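Capsid protein VP1 (Trichodysplasia spinulosa-associated polyomavirus, PDB 6HKV) forms the pentameric building block of the polyomavirus capsid and probably attaches the virus to sialylated receptors on host cells. Local coordinates at residues C[15-20]-C[63-68]; C[38-43]-C[251-256]; C[49-54]-C[144-149]; C[55-60]-C[177-182]. One frame throughout, in Å; residues are numbered along the deposited sequence.

Interaction 1. Residues C[15-20]-C[63-68]; sequences TTIELY and ARINLP. With MG (magnesium ion), chain N.
CG of the P68 ring lies 4.1 Å from T15 OG1, and its CD faces T15 CG2. Earlier in the same segment, on strand 61-66, the guanidinium of R64 has the amide of N66 at its edge and in its plane; their bond is improbably short and doubtful in detail. The setting is the jelly-roll sandwich of the viral coat protein: strand 4-21 pairs with strand 252-271, strand 61-66 with strand 233-246, and the two sheets face each other here. The local axes approach to 9.4 Å at 146°, with side chains alone bridging the gap. I17 has CG1 beside its backbone N (chi1 -66°), which brings CG1 to 3.6 Å from L67 CD2, the two chains crossing at about a right angle. Its CD1 slides past I65 to lie 3.8 Å from I65 CG2, and L19 CD1 rests 4.0 Å from I65 CD1. W82 of strand 78-91 touches both T15 and L67. On the other face of strand 4-21, E18 OE1 accepts from Y260 and, 2.5 Å from the magnesium ion, shares it with three waters and S188 O of a neighbouring subunit.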
# COMPACT_ATOMS: atom_id res chain seq x y z
N THR C 15 31.57 -13.72 14.79
CA THR C 15 30.75 -14.67 15.51
C THR C 15 29.29 -14.43 15.12
O THR C 15 28.96 -13.38 14.57
CB THR C 15 30.99 -14.61 17.02
OG1 THR C 15 30.52 -15.80 17.61
CG2 THR C 15 30.32 -13.46 17.72
N THR C 16 28.45 -15.43 15.34
CA THR C 16 27.02 -15.30 15.00
C THR C 16 26.23 -15.74 16.22
O THR C 16 26.65 -16.63 16.96
CB THR C 16 26.60 -16.06 13.73
OG1 THR C 16 26.73 -17.44 14.01
CG2 THR C 16 27.47 -15.77 12.53
N ILE C 17 25.11 -15.07 16.46
CA ILE C 17 24.23 -15.40 17.54
C ILE C 17 22.86 -15.71 16.91
O ILE C 17 22.36 -14.91 16.14
CB ILE C 17 24.13 -14.24 18.54
CG1 ILE C 17 25.46 -13.99 19.27
CG2 ILE C 17 22.98 -14.46 19.50
CD1 ILE C 17 25.87 -15.07 20.23
N GLU C 18 22.32 -16.87 17.26
CA GLU C 18 21.04 -17.31 16.73
C GLU C 18 20.13 -17.53 17.95
O GLU C 18 20.54 -18.21 18.89
CB GLU C 18 21.25 -18.58 15.91
CG GLU C 18 20.01 -19.10 15.21
CD GLU C 18 20.24 -20.31 14.35
OE1 GLU C 18 19.90 -20.24 13.17
OE2 GLU C 18 20.71 -21.33 14.88
N LEU C 19 18.92 -16.98 17.93
CA LEU C 19 17.98 -17.25 19.00
C LEU C 19 16.55 -17.01 18.51
O LEU C 19 16.35 -16.47 17.44
CB LEU C 19 18.28 -16.33 20.18
CG LEU C 19 17.91 -14.85 19.99
CD1 LEU C 19 17.54 -14.20 21.29
CD2 LEU C 19 19.06 -14.08 19.42
N TYR C 20 15.59 -17.40 19.34
CA TYR C 20 14.21 -16.97 19.17
C TYR C 20 13.74 -16.39 20.50
O TYR C 20 14.30 -16.71 21.56
CB TYR C 20 13.32 -18.12 18.70
CG TYR C 20 13.25 -19.26 19.67
CD1 TYR C 20 12.34 -19.27 20.72
CD2 TYR C 20 14.14 -20.31 19.57
CE1 TYR C 20 12.33 -20.32 21.64
CE2 TYR C 20 14.12 -21.37 20.46
CZ TYR C 20 13.21 -21.37 21.50
OH TYR C 20 13.20 -22.41 22.40
N ALA C 63 16.04 -10.56 25.69
CA ALA C 63 17.09 -11.40 26.24
C ALA C 63 18.42 -10.68 26.10
O ALA C 63 18.61 -9.86 25.16
CB ALA C 63 17.12 -12.73 25.53
N ARG C 64 19.34 -10.97 27.03
CA ARG C 64 20.72 -10.58 26.90
C ARG C 64 21.51 -11.86 26.59
O ARG C 64 21.39 -12.84 27.32
CB ARG C 64 21.25 -9.93 28.18
CG ARG C 64 22.73 -9.55 28.14
CD ARG C 64 23.23 -9.20 29.53
NE ARG C 64 24.63 -8.80 29.54
CZ ARG C 64 25.65 -9.62 29.37
NH1 ARG C 64 25.47 -10.92 29.32
NH2 ARG C 64 26.85 -9.08 29.29
N ILE C 65 22.29 -11.84 25.51
CA ILE C 65 23.07 -12.98 25.13
C ILE C 65 24.54 -12.68 25.42
O ILE C 65 25.05 -11.63 25.00
CB ILE C 65 22.85 -13.36 23.66
CG1 ILE C 65 21.36 -13.62 23.36
CG2 ILE C 65 23.68 -14.58 23.30
CD1 ILE C 65 20.72 -12.39 22.79
N ASN C 66 25.23 -13.63 26.08
CA ASN C 66 26.67 -13.54 26.29
C ASN C 66 27.42 -13.78 24.99
O ASN C 66 27.20 -14.74 24.27
CB ASN C 66 27.14 -14.56 27.34
CG ASN C 66 26.52 -14.29 28.69
OD1 ASN C 66 26.57 -13.18 29.20
ND2 ASN C 66 25.96 -15.34 29.26
N LEU C 67 28.34 -12.86 24.69
CA LEU C 67 29.20 -12.98 23.55
C LEU C 67 30.55 -13.50 24.02
O LEU C 67 30.83 -13.45 25.22
CB LEU C 67 29.37 -11.59 22.93
CG LEU C 67 28.06 -10.97 22.44
CD1 LEU C 67 28.29 -9.54 22.03
CD2 LEU C 67 27.53 -11.77 21.25
N PRO C 68 31.41 -13.99 23.12
CA PRO C 68 32.74 -14.46 23.51
C PRO C 68 33.53 -13.39 24.27
O PRO C 68 33.59 -12.25 23.81
CB PRO C 68 33.42 -14.82 22.19
CG PRO C 68 32.27 -15.13 21.27
CD PRO C 68 31.16 -14.16 21.69
MG MG N . 20.49 -21.81 11.29
O HOH W 1 18.91 -20.79 9.61
O HOH W 2 20.99 -23.24 9.44
O HOH W 3 22.02 -20.38 10.56

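Interaction 2. Residues C[38-43]-C[251-256]; sequences SEKVTV and DMQYRG. With GXB (Sialylated precision glycomacromolecule), chain M.
S38 turns OG between its own backbone N and carbonyl carbon (chi1 71°), which sets the hydroxyl in front of Y254 N at 2.9 Å, near the plane of the Y254 ring and at its edge. The same oxygen donates to E39 O, so two bonds fix its rotation. Q253 takes the other course: CG lies beside its backbone N and the chain runs extended, carrying NE2 to S38 O at 2.8 Å. That carbonyl is met almost head-on, in the plane of the Q253 amide, whose NE2 also reaches N34. Backbone bonds complete the seam: S38 N donates to Y254 O, and V41 N to M252 O in a 2.9 Å bond that is nearly straight (171°). Water 4 joins V41 O to M252 N. K40 and D251 lie side by side, pointing the same way, with NZ 3.8 Å from OD2, a long salt bridge. V41 CG2 packs obliquely against Y254, and both touch V100 of a neighbouring subunit. Beyond the seam, T42 OG1 accepts from NAD of the sialylated ligand at 2.9 Å in a straight bond (179°), while V43 N donates to OAJ and V43 O accepts from OAH. The long BC loop of the VP1 jelly roll, tied here to the start of strand 252-271, lines a sialic acid pocket.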
# COMPACT_ATOMS: atom_id res chain seq x y z
N SER C 38 -3.08 -13.36 25.48
CA SER C 38 -3.38 -12.67 26.72
C SER C 38 -4.52 -13.40 27.43
O SER C 38 -5.25 -14.19 26.80
CB SER C 38 -3.75 -11.22 26.50
OG SER C 38 -5.02 -11.11 25.91
N GLU C 39 -4.70 -13.05 28.70
CA GLU C 39 -5.99 -13.30 29.35
C GLU C 39 -7.04 -12.43 28.66
O GLU C 39 -6.71 -11.47 27.93
CB GLU C 39 -5.93 -12.98 30.85
CG GLU C 39 -4.91 -13.79 31.62
CD GLU C 39 -5.08 -15.30 31.65
OE1 GLU C 39 -6.19 -15.76 31.42
OE2 GLU C 39 -4.09 -15.98 31.91
N LYS C 40 -8.31 -12.76 28.88
CA LYS C 40 -9.42 -12.00 28.30
C LYS C 40 -9.28 -10.51 28.62
O LYS C 40 -9.03 -10.13 29.77
CB LYS C 40 -10.78 -12.50 28.83
CG LYS C 40 -11.15 -13.90 28.37
CD LYS C 40 -12.34 -14.49 29.09
CE LYS C 40 -12.88 -15.71 28.39
NZ LYS C 40 -14.01 -16.29 29.16
N VAL C 41 -9.50 -9.69 27.60
CA VAL C 41 -9.48 -8.26 27.73
C VAL C 41 -10.73 -7.81 28.52
O VAL C 41 -11.84 -8.29 28.27
CB VAL C 41 -9.43 -7.58 26.35
CG1 VAL C 41 -9.65 -6.09 26.42
CG2 VAL C 41 -8.11 -7.92 25.66
N THR C 42 -10.50 -6.87 29.44
CA THR C 42 -11.59 -6.20 30.18
C THR C 42 -11.50 -4.71 29.89
O THR C 42 -10.48 -4.21 29.41
CB THR C 42 -11.52 -6.52 31.68
OG1 THR C 42 -10.44 -5.83 32.29
CG2 THR C 42 -11.41 -7.99 31.97
N VAL C 43 -12.57 -3.98 30.21
CA VAL C 43 -12.69 -2.59 29.83
C VAL C 43 -13.04 -1.77 31.07
O VAL C 43 -13.99 -2.11 31.79
CB VAL C 43 -13.73 -2.43 28.70
CG1 VAL C 43 -14.02 -0.98 28.39
CG2 VAL C 43 -13.27 -3.16 27.44
N ASP C 251 -15.72 -12.49 23.88
CA ASP C 251 -14.54 -12.28 24.73
C ASP C 251 -13.30 -12.33 23.83
O ASP C 251 -13.23 -13.20 22.99
CB ASP C 251 -14.35 -13.37 25.79
CG ASP C 251 -15.55 -14.22 26.12
OD1 ASP C 251 -15.91 -15.04 25.23
OD2 ASP C 251 -16.19 -13.92 27.15
N MET C 252 -12.32 -11.45 24.06
CA MET C 252 -11.20 -11.34 23.10
C MET C 252 -9.87 -11.41 23.85
O MET C 252 -9.76 -10.98 24.99
CB MET C 252 -11.31 -10.03 22.31
CG MET C 252 -12.45 -10.07 21.33
SD MET C 252 -12.86 -8.55 20.52
CE MET C 252 -11.44 -8.28 19.44
N GLN C 253 -8.88 -12.00 23.18
CA GLN C 253 -7.54 -12.15 23.73
C GLN C 253 -6.54 -11.74 22.65
O GLN C 253 -6.69 -12.14 21.51
CB GLN C 253 -7.24 -13.60 24.07
CG GLN C 253 -8.09 -14.17 25.18
CD GLN C 253 -8.02 -15.68 25.19
OE1 GLN C 253 -8.84 -16.33 24.59
NE2 GLN C 253 -7.02 -16.22 25.87
N TYR C 254 -5.48 -11.02 23.05
CA TYR C 254 -4.34 -10.81 22.17
C TYR C 254 -3.72 -12.14 21.78
O TYR C 254 -3.64 -13.06 22.58
CB TYR C 254 -3.25 -9.99 22.87
CG TYR C 254 -3.50 -8.52 23.07
CD1 TYR C 254 -3.18 -7.61 22.07
CD2 TYR C 254 -4.01 -8.01 24.25
CE1 TYR C 254 -3.36 -6.25 22.23
CE2 TYR C 254 -4.22 -6.65 24.42
CZ TYR C 254 -3.87 -5.76 23.42
OH TYR C 254 -4.02 -4.41 23.57
N ARG C 255 -3.24 -12.22 20.53
CA ARG C 255 -2.44 -13.31 20.02
C ARG C 255 -1.10 -12.74 19.54
O ARG C 255 -1.08 -11.78 18.77
CB ARG C 255 -3.16 -14.01 18.88
CG ARG C 255 -2.37 -15.12 18.19
CD ARG C 255 -1.82 -16.14 19.16
NE ARG C 255 -1.29 -17.32 18.53
CZ ARG C 255 -0.52 -18.24 19.12
NH1 ARG C 255 -0.13 -18.08 20.38
NH2 ARG C 255 -0.21 -19.35 18.48
N GLY C 256 -0.00 -13.35 20.01
CA GLY C 256 1.33 -13.01 19.58
C GLY C 256 2.06 -14.20 19.00
O GLY C 256 1.67 -15.36 19.22
CAE GXB M . -12.95 -5.11 35.02
CAH GXB M . -13.93 -4.49 34.04
CAJ GXB M . -15.74 -5.09 32.37
OAL GXB M . -14.04 -6.75 38.04
N26 GXB M . -17.67 -6.33 40.06
C27 GXB M . -17.00 -6.11 38.93
CAG GXB M . -9.68 -2.40 32.96
CAF GXB M . -10.48 -2.57 34.26
OAF GXB M . -10.55 -1.76 35.02
NAD GXB M . -11.00 -3.87 34.41
CAD GXB M . -11.82 -4.28 35.54
CAC GXB M . -11.03 -5.16 36.43
CAB GXB M . -11.80 -5.75 37.53
CAA GXB M . -13.07 -6.48 37.04
OAA GXB M . -13.71 -5.55 36.13
CAI GXB M . -15.08 -5.45 33.68
OAJ GXB M . -14.91 -5.60 31.32
OAI GXB M . -14.62 -6.81 33.62
OAH GXB M . -14.34 -3.34 34.67
CAK GXB M . -12.71 -7.74 36.35
OAM GXB M . -11.88 -8.43 36.84
OAK GXB M . -13.22 -8.12 35.32
OAC GXB M . -10.01 -4.42 37.04
CAL GXB M . -15.09 -7.60 37.74
C23 GXB M . -16.12 -7.25 38.82
N24 GXB M . -16.36 -7.99 39.86
N25 GXB M . -17.28 -7.43 40.58
O HOH W 4 -12.90 -9.19 25.69

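Interaction 3. Residues C[49-54]-C[144-149]; sequences QDKPTS and DYSAND. With GXB (Sialylated precision glycomacromolecule), chain M.
An Asx turn at D144, running into a type I beta turn from Y145 to N148, supports K51 and P52 in the long loop between strands 4-21 and 61-66, the BC loop of the VP1 jelly roll that lines the sialic acid pocket. D144 N donates to D50 O at 2.8 Å, met almost head-on. D144 OD1 is gripped twice by S146: OG reaches its syn side at 2.7 Å, and the backbone N its anti side, 35° out of the carboxylate plane. This leaves OD2 beside K51, whose fully extended chain, with CG anti to the backbone N (chi1 -177°), lies alongside D144 and points the same way, its CD 3.5 Å from OD2. The charged atoms themselves stay 4.3 Å apart, K51 NZ from D144 OD2, and water 5 spans them while also donating to S146 OG. Water 7 sits between the loops, donating to P52 O and D144 O and accepting from A147 N. The A147 methyl comes 3.4 Å from P52 O. Farther along, S54 lies over the end of the turn, its CB by A147 O and its OG by N148 CB, with water 8 joining S54 OG to A147 O. D50 OD1 is bonded to H101 of a neighbouring subunit, which also packs on P52. K51 holds the ligand through both its backbone N and O: N donates to OAF at 3.0 Å, and O accepts from OAC at 2.6 Å.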
# COMPACT_ATOMS: atom_id res chain seq x y z
N GLN C 49 -10.80 4.42 37.11
CA GLN C 49 -10.92 3.03 37.57
C GLN C 49 -10.46 2.08 36.45
O GLN C 49 -11.17 1.16 36.06
CB GLN C 49 -12.36 2.70 37.99
CG GLN C 49 -12.88 3.53 39.16
N ASP C 50 -9.26 2.35 35.92
CA ASP C 50 -8.70 1.64 34.79
C ASP C 50 -7.58 0.75 35.33
O ASP C 50 -6.44 1.19 35.49
CB ASP C 50 -8.25 2.64 33.72
CG ASP C 50 -7.78 1.99 32.41
OD1 ASP C 50 -7.69 0.77 32.38
OD2 ASP C 50 -7.53 2.76 31.45
N LYS C 51 -7.94 -0.50 35.62
CA LYS C 51 -7.09 -1.44 36.30
C LYS C 51 -7.09 -2.75 35.52
O LYS C 51 -7.94 -3.62 35.73
CB LYS C 51 -7.56 -1.68 37.73
CG LYS C 51 -6.66 -2.61 38.55
CD LYS C 51 -7.12 -2.79 40.00
CE LYS C 51 -6.18 -3.67 40.79
NZ LYS C 51 -6.53 -3.67 42.22
N PRO C 52 -6.18 -2.93 34.54
CA PRO C 52 -6.16 -4.17 33.78
C PRO C 52 -5.99 -5.38 34.72
O PRO C 52 -5.22 -5.33 35.70
CB PRO C 52 -4.97 -4.04 32.82
CG PRO C 52 -4.21 -2.80 33.27
CD PRO C 52 -5.18 -1.96 34.08
N THR C 53 -6.70 -6.45 34.41
CA THR C 53 -6.53 -7.70 35.10
C THR C 53 -5.12 -8.24 34.88
O THR C 53 -4.44 -7.88 33.89
CB THR C 53 -7.60 -8.72 34.67
OG1 THR C 53 -7.47 -8.99 33.27
CG2 THR C 53 -9.00 -8.22 34.96
N SER C 54 -4.69 -9.10 35.78
CA SER C 54 -3.39 -9.73 35.67
C SER C 54 -3.38 -10.59 34.41
O SER C 54 -4.26 -11.44 34.22
CB SER C 54 -3.06 -10.56 36.88
OG SER C 54 -1.73 -11.04 36.79
N ASP C 144 -3.85 1.67 36.50
CA ASP C 144 -3.46 1.02 37.74
C ASP C 144 -2.99 -0.39 37.42
O ASP C 144 -3.78 -1.24 37.03
CB ASP C 144 -4.66 1.04 38.70
CG ASP C 144 -4.48 0.28 39.99
OD1 ASP C 144 -3.39 -0.25 40.22
OD2 ASP C 144 -5.47 0.21 40.73
N TYR C 145 -1.70 -0.64 37.60
CA TYR C 145 -1.04 -1.90 37.23
C TYR C 145 -0.93 -2.86 38.42
O TYR C 145 -0.24 -3.88 38.33
CB TYR C 145 0.34 -1.59 36.63
CG TYR C 145 0.26 -0.85 35.31
CD1 TYR C 145 -0.11 -1.50 34.15
CD2 TYR C 145 0.54 0.51 35.23
CE1 TYR C 145 -0.25 -0.83 32.94
CE2 TYR C 145 0.45 1.19 34.02
CZ TYR C 145 0.05 0.51 32.87
OH TYR C 145 -0.06 1.18 31.69
N SER C 146 -1.61 -2.56 39.54
CA SER C 146 -1.35 -3.24 40.81
C SER C 146 -1.94 -4.66 40.85
O SER C 146 -1.66 -5.39 41.78
CB SER C 146 -1.83 -2.41 41.99
OG SER C 146 -3.23 -2.30 41.97
N ALA C 147 -2.72 -5.06 39.85
CA ALA C 147 -3.16 -6.46 39.76
C ALA C 147 -1.99 -7.40 39.47
O ALA C 147 -2.12 -8.59 39.64
CB ALA C 147 -4.25 -6.60 38.73
N ASN C 148 -0.87 -6.86 38.99
CA ASN C 148 0.29 -7.67 38.66
C ASN C 148 1.56 -6.92 39.08
O ASN C 148 2.07 -6.06 38.36
CB ASN C 148 0.31 -8.04 37.18
CG ASN C 148 1.49 -8.93 36.82
OD1 ASN C 148 2.31 -9.25 37.68
ND2 ASN C 148 1.59 -9.31 35.55
N ASP C 149 2.09 -7.29 40.25
CA ASP C 149 3.23 -6.57 40.82
C ASP C 149 4.54 -7.01 40.14
O ASP C 149 5.59 -6.49 40.49
CB ASP C 149 3.29 -6.74 42.34
CG ASP C 149 3.45 -8.17 42.84
OD1 ASP C 149 3.97 -9.02 42.09
OD2 ASP C 149 3.07 -8.42 43.99
CAE GXB M . -12.95 -5.11 35.02
CAH GXB M . -13.93 -4.49 34.04
CAJ GXB M . -15.74 -5.09 32.37
OAL GXB M . -14.04 -6.75 38.04
N26 GXB M . -17.67 -6.33 40.06
C27 GXB M . -17.00 -6.11 38.93
CAG GXB M . -9.68 -2.40 32.96
CAF GXB M . -10.48 -2.57 34.26
OAF GXB M . -10.55 -1.76 35.02
NAD GXB M . -11.00 -3.87 34.41
CAD GXB M . -11.82 -4.28 35.54
CAC GXB M . -11.03 -5.16 36.43
CAB GXB M . -11.80 -5.75 37.53
CAA GXB M . -13.07 -6.48 37.04
OAA GXB M . -13.71 -5.55 36.13
CAI GXB M . -15.08 -5.45 33.68
OAJ GXB M . -14.91 -5.60 31.32
OAI GXB M . -14.62 -6.81 33.62
OAH GXB M . -14.34 -3.34 34.67
CAK GXB M . -12.71 -7.74 36.35
OAM GXB M . -11.88 -8.43 36.84
OAK GXB M . -13.22 -8.12 35.32
OAC GXB M . -10.01 -4.42 37.04
CAL GXB M . -15.09 -7.60 37.74
C23 GXB M . -16.12 -7.25 38.82
N24 GXB M . -16.36 -7.99 39.86
N25 GXB M . -17.28 -7.43 40.58
O HOH W 5 -5.88 -0.98 42.91
O HOH W 6 -4.68 -5.46 43.14
O HOH W 7 -3.54 -3.87 37.25
O HOH W 8 -0.59 -11.18 39.20

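Interaction 4. Residues C[55-60]-C[177-182]; sequences GEIPTY and AFPVEC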
# COMPACT_ATOMS: atom_id res chain seq x y z
N GLY C 55 -2.38 -10.35 33.55
CA GLY C 55 -2.21 -11.18 32.38
C GLY C 55 -2.96 -10.69 31.13
O GLY C 55 -2.88 -11.37 30.11
N GLU C 56 -3.65 -9.56 31.17
CA GLU C 56 -4.39 -9.14 29.95
C GLU C 56 -3.58 -8.14 29.11
O GLU C 56 -4.09 -7.67 28.10
CB GLU C 56 -5.78 -8.58 30.24
CG GLU C 56 -5.85 -7.17 30.78
CD GLU C 56 -7.26 -6.63 30.76
OE1 GLU C 56 -7.98 -6.76 31.81
OE2 GLU C 56 -7.67 -6.11 29.69
N ILE C 57 -2.34 -7.83 29.52
CA ILE C 57 -1.61 -6.78 28.79
C ILE C 57 -0.28 -7.34 28.28
O ILE C 57 0.54 -7.94 28.97
CB ILE C 57 -1.46 -5.46 29.55
CG1 ILE C 57 -0.60 -5.61 30.79
CG2 ILE C 57 -2.82 -4.83 29.83
CD1 ILE C 57 -0.16 -4.26 31.35
N PRO C 58 -0.02 -7.12 26.97
CA PRO C 58 1.24 -7.53 26.37
C PRO C 58 2.45 -6.75 26.89
O PRO C 58 2.34 -5.55 27.19
CB PRO C 58 1.08 -7.24 24.87
CG PRO C 58 -0.35 -6.84 24.67
CD PRO C 58 -0.96 -6.54 26.02
N THR C 59 3.59 -7.44 26.95
CA THR C 59 4.85 -6.90 27.38
C THR C 59 5.90 -7.21 26.31
O THR C 59 5.69 -8.05 25.46
CB THR C 59 5.25 -7.46 28.74
OG1 THR C 59 5.24 -8.88 28.69
CG2 THR C 59 4.33 -7.01 29.86
N TYR C 60 7.03 -6.50 26.39
CA TYR C 60 8.15 -6.76 25.51
C TYR C 60 8.80 -8.09 25.87
O TYR C 60 8.95 -8.45 27.06
CB TYR C 60 9.18 -5.64 25.58
CG TYR C 60 8.68 -4.34 25.00
CD1 TYR C 60 8.64 -4.14 23.63
CD2 TYR C 60 8.19 -3.33 25.82
CE1 TYR C 60 8.13 -2.97 23.09
CE2 TYR C 60 7.70 -2.15 25.29
CZ TYR C 60 7.66 -1.97 23.92
OH TYR C 60 7.16 -0.83 23.35
N ALA C 177 7.73 -8.19 31.30
CA ALA C 177 7.50 -7.33 32.50
C ALA C 177 7.19 -5.88 32.15
O ALA C 177 6.60 -5.18 32.97
CB ALA C 177 8.71 -7.41 33.40
N PHE C 178 7.67 -5.37 31.00
CA PHE C 178 7.46 -3.98 30.63
C PHE C 178 6.29 -3.87 29.67
O PHE C 178 6.39 -4.32 28.54
CB PHE C 178 8.72 -3.39 30.01
CG PHE C 178 9.85 -3.16 30.98
CD1 PHE C 178 10.65 -4.21 31.41
CD2 PHE C 178 10.11 -1.88 31.44
CE1 PHE C 178 11.69 -3.98 32.30
CE2 PHE C 178 11.16 -1.66 32.33
CZ PHE C 178 11.95 -2.70 32.75
N PRO C 179 5.13 -3.29 30.08
CA PRO C 179 3.99 -3.20 29.19
C PRO C 179 4.25 -2.34 27.96
O PRO C 179 4.81 -1.25 28.06
CB PRO C 179 2.89 -2.54 30.04
CG PRO C 179 3.32 -2.88 31.48
CD PRO C 179 4.83 -2.79 31.44
N VAL C 180 3.82 -2.83 26.79
CA VAL C 180 4.00 -2.10 25.54
C VAL C 180 3.13 -0.84 25.57
O VAL C 180 3.50 0.19 25.02
CB VAL C 180 3.70 -3.03 24.34
CG1 VAL C 180 3.47 -2.26 23.04
CG2 VAL C 180 4.74 -4.14 24.20
N GLU C 181 1.99 -0.91 26.28
CA GLU C 181 1.05 0.21 26.30
C GLU C 181 1.60 1.47 26.96
O GLU C 181 1.03 2.56 26.74
CB GLU C 181 -0.27 -0.18 26.97
CG GLU C 181 -0.16 -0.37 28.47
CD GLU C 181 -1.48 -0.69 29.13
OE1 GLU C 181 -2.21 -1.51 28.55
OE2 GLU C 181 -1.77 -0.09 30.18
N CYS C 182 2.67 1.37 27.76
CA CYS C 182 3.16 2.54 28.47
C CYS C 182 4.66 2.76 28.32
O CYS C 182 5.16 3.79 28.79
CB CYS C 182 2.75 2.52 29.95
SG CYS C 182 3.45 1.13 30.87
O HOH W 9 0.61 -3.41 27.02
O HOH W 10 9.37 -6.75 29.23
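Y60 leans across V180 as it leaves the backbone. From CB, with CG beside the backbone N (chi1 -68°), the ring runs out so that CD2 comes 3.4 Å from F178 O and also packs on F178 CB. CE2 then passes V180 CA at 3.7 Å, CZ meets V180 CG2 at 3.6 Å, and OH ends on the carbonyl of W183. V180 CG2 stands 3.5 Å above the plane of the Y60 ring and over its centre, only 8° off the normal, a CH-pi contact in the V180 conformer described; a second conformer exists. Behind the ring the backbones form a single antiparallel bridge, T59 opposite P179 as a non-hydrogen-bonded pair. Its flanking bonds are V180 N to P58 O and Y60 N to F178 O, each 3.1 Å. P58 O accepts a further hydrogen bond from water 9, which in turn accepts from E181 N, and water 10 links Y60 O to F178 N. At the other end, I57 CD1 lies 3.7 Å from P179 CB, while I57 CG2 touches E181 OE1, the two side chains crossing at about a right angle. The carboxylate of E181 is held by Y145 through OE2 and by H101 of a neighbouring subunit through OE1. All nine touching residues are buried. The bridge ties the end of the BC loop to the long EF loop, the insertion of VP1 that rides on the outer face of its jelly-roll sheet 61-66, 121-128, 193-200 and 233-246.

Overall arrangement
Interactions 2, 3 and 4 cluster, with centres 11 to 14 Å apart, whereas interaction 1 lies apart, between the two sheets of the sandwich, its centre 24 Å from that of interaction 4 and more than 30 Å from the other two. Interactions 2 and 3 supply the same ligand pocket, and T42 CG2 meets T53 CG2 at 3.9 Å between them. Interaction 4 is the second shell: E56 OE1 is 2.7 Å from T42 OG1, probably a hydrogen bond, and I57 CG2 packs 3.8 Å from P52 CB. Residues 38-60 thus pass from their contact with strand 252-271, by the sugar, to the bridge, and then lead into strand 61-66 of interaction 1. R106 of a neighbouring subunit also bonds the ligand.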